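Local coordinates for putative peptide ABC-transport system periplasmic peptide-binding protein (Campylobacter jejuni, PDB 4OEV) that binds nickel(II) outside the cytoplasm for delivery to an ABC-type importer, and belongs to a solute-binding family generally assigned to peptide transport, at residues D240-M245 / A458-A463. Numbering follows the deposited sequence.
Sequences DYRALM and AYLDFA
Y241 and Y459 face each other as a non-hydrogen-bonded antiparallel pair, CA atoms 4.1 Å apart, and form the tight part of this contact. Y241 CB sits over the centre of the Y459 ring, 3.9 Å from its centroid, a CH-pi contact. With chi1 at 63°, CG of Y241 lies between its backbone N and carbonyl carbon, and the Y241 ring turns an edge toward the Y459 face, the planes inclined at 63°. Tyrosine suits position 459 because its ring packs while its buried OH bonds to H285 O and E288 N. The backbones are joined by L460 N to D240 O (2.9 Å), R242 N to A458 O (2.8 Å) and the longer A458 N to R242 O (3.3 Å).

On the side of R242, L460 offers an apolar methyl, CD1, to one face of the flat guanidinium, 3.7 Å from R242 CZ. NH1 and NH2 grip D240 end-on, one to each oxygen. Anionic D240 also bonds to H480 ND1 and the backbone N of H481, consistent with a second-shell role in placing these nickel ligands. Partly exposed F462 buries least surface here; its CZ meets D240 OD2 edge-on (3.3 Å), ring and carboxylate nearly coplanar.

In the antiparallel sheet beside the nickel-oxalate site, strand 241-246 lies between strands 454-467 and 379-384, with helix 342-357 packed against R242 and L460.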
loop_
_atom_site.group_PDB
_atom_site.type_symbol
_atom_site.label_atom_id
_atom_site.label_comp_id
_atom_site.label_asym_id
_atom_site.label_seq_id
_atom_site.Cartn_x
_atom_site.Cartn_y
_atom_site.Cartn_z
ATOM N N ASP A 240 -0.960 -4.053 -6.774
ATOM C CA ASP A 240 0.355 -3.493 -6.511
ATOM C C ASP A 240 1.158 -3.276 -7.798
ATOM O O ASP A 240 1.349 -4.226 -8.553
ATOM C CB ASP A 240 1.116 -4.440 -5.588
ATOM C CG ASP A 240 2.371 -3.817 -5.038
ATOM O OD1 ASP A 240 2.553 -2.588 -5.169
ATOM O OD2 ASP A 240 3.156 -4.542 -4.424
ATOM N N TYR A 241 1.635 -2.061 -8.048
ATOM C CA TYR A 241 2.512 -1.836 -9.247
ATOM C C TYR A 241 3.921 -1.344 -8.873
ATOM O O TYR A 241 4.138 -0.804 -7.787
ATOM C CB TYR A 241 1.854 -0.841 -10.225
ATOM C CG TYR A 241 1.664 0.551 -9.623
ATOM C CD1 TYR A 241 2.726 1.462 -9.582
ATOM C CD2 TYR A 241 0.430 0.957 -9.129
ATOM C CE1 TYR A 241 2.559 2.738 -9.005
ATOM C CE2 TYR A 241 0.252 2.242 -8.574
ATOM C CZ TYR A 241 1.323 3.096 -8.500
ATOM O OH TYR A 241 1.176 4.341 -7.946
ATOM N N ARG A 242 4.895 -1.549 -9.772
ATOM C CA ARG A 242 6.233 -1.005 -9.624
ATOM C C ARG A 242 6.422 0.068 -10.688
ATOM O O ARG A 242 5.864 -0.040 -11.755
ATOM C CB ARG A 242 7.362 -2.063 -9.795
ATOM C CG ARG A 242 7.340 -3.118 -8.682
ATOM C CD ARG A 242 7.894 -2.594 -7.379
ATOM N NE ARG A 242 7.533 -3.476 -6.284
ATOM C CZ ARG A 242 6.378 -3.433 -5.630
ATOM N NH1 ARG A 242 5.427 -2.555 -5.947
ATOM N NH2 ARG A 242 6.157 -4.293 -4.655
ATOM N N ALA A 243 7.201 1.084 -10.357
ATOM C CA ALA A 243 7.435 2.238 -11.245
ATOM C C ALA A 243 8.738 2.899 -10.891
ATOM O O ALA A 243 9.219 2.715 -9.766
ATOM C CB ALA A 243 6.222 3.276 -11.118
ATOM N N LEU A 244 9.316 3.673 -11.843
ATOM C CA LEU A 244 10.384 4.603 -11.518
ATOM C C LEU A 244 9.738 5.914 -11.058
ATOM O O LEU A 244 9.010 6.533 -11.835
ATOM C CB LEU A 244 11.306 4.903 -12.726
ATOM C CG LEU A 244 12.467 5.807 -12.365
ATOM C CD1 LEU A 244 13.325 5.009 -11.418
ATOM C CD2 LEU A 244 13.279 6.216 -13.707
ATOM N N MET A 245 10.023 6.322 -9.820
ATOM C CA MET A 245 9.555 7.626 -9.272
ATOM C C MET A 245 10.556 8.686 -9.725
ATOM O O MET A 245 11.706 8.595 -9.340
ATOM C CB MET A 245 9.521 7.584 -7.740
ATOM C CG MET A 245 8.939 8.859 -6.929
ATOM S SD MET A 245 9.847 9.143 -5.368
ATOM C CE MET A 245 11.370 9.849 -6.015
ATOM N N ALA A 458 5.134 -2.242 -14.055
ATOM C CA ALA A 458 4.351 -3.462 -14.074
ATOM C C ALA A 458 3.472 -3.641 -12.813
ATOM O O ALA A 458 3.852 -3.217 -11.725
ATOM C CB ALA A 458 5.256 -4.668 -14.219
ATOM N N TYR A 459 2.332 -4.290 -12.997
ATOM C CA TYR A 459 1.503 -4.792 -11.893
ATOM C C TYR A 459 1.953 -6.217 -11.545
ATOM O O TYR A 459 2.248 -6.992 -12.438
ATOM C CB TYR A 459 0.033 -4.795 -12.282
ATOM C CG TYR A 459 -0.628 -3.430 -12.145
ATOM C CD1 TYR A 459 -1.379 -3.104 -11.023
ATOM C CD2 TYR A 459 -0.544 -2.493 -13.162
ATOM C CE1 TYR A 459 -2.018 -1.853 -10.903
ATOM C CE2 TYR A 459 -1.159 -1.228 -13.049
ATOM C CZ TYR A 459 -1.900 -0.922 -11.930
ATOM O OH TYR A 459 -2.505 0.316 -11.823
ATOM N N LEU A 460 2.061 -6.521 -10.253
ATOM C CA LEU A 460 2.610 -7.795 -9.793
ATOM C C LEU A 460 1.572 -8.822 -9.316
ATOM O O LEU A 460 0.548 -8.461 -8.693
ATOM C CB LEU A 460 3.579 -7.532 -8.649
ATOM C CG LEU A 460 4.639 -6.495 -8.867
ATOM C CD1 LEU A 460 5.451 -6.413 -7.591
ATOM C CD2 LEU A 460 5.553 -6.921 -10.074
ATOM N N ASP A 461 1.817 -10.096 -9.625
ATOM C CA ASP A 461 1.191 -11.167 -8.859
ATOM C C ASP A 461 2.119 -11.492 -7.711
ATOM O O ASP A 461 3.320 -11.215 -7.763
ATOM C CB ASP A 461 0.954 -12.431 -9.671
ATOM C CG ASP A 461 -0.239 -12.341 -10.541
ATOM O OD1 ASP A 461 -0.905 -11.295 -10.500
ATOM O OD2 ASP A 461 -0.533 -13.335 -11.241
ATOM N N PHE A 462 1.571 -12.121 -6.684
ATOM C CA PHE A 462 2.398 -12.520 -5.564
ATOM C C PHE A 462 2.346 -14.015 -5.424
ATOM O O PHE A 462 1.332 -14.643 -5.727
ATOM C CB PHE A 462 1.954 -11.824 -4.268
ATOM C CG PHE A 462 2.445 -10.411 -4.173
ATOM C CD1 PHE A 462 3.708 -10.148 -3.668
ATOM C CD2 PHE A 462 1.658 -9.363 -4.596
ATOM C CE1 PHE A 462 4.218 -8.847 -3.609
ATOM C CE2 PHE A 462 2.160 -8.037 -4.541
ATOM C CZ PHE A 462 3.421 -7.787 -4.040
ATOM N N ALA A 463 3.457 -14.577 -4.966
ATOM C CA ALA A 463 3.522 -16.002 -4.718
ATOM C C ALA A 463 3.575 -16.241 -3.216
ATOM O O ALA A 463 4.585 -15.949 -2.569
ATOM C CB ALA A 463 4.769 -16.637 -5.442
#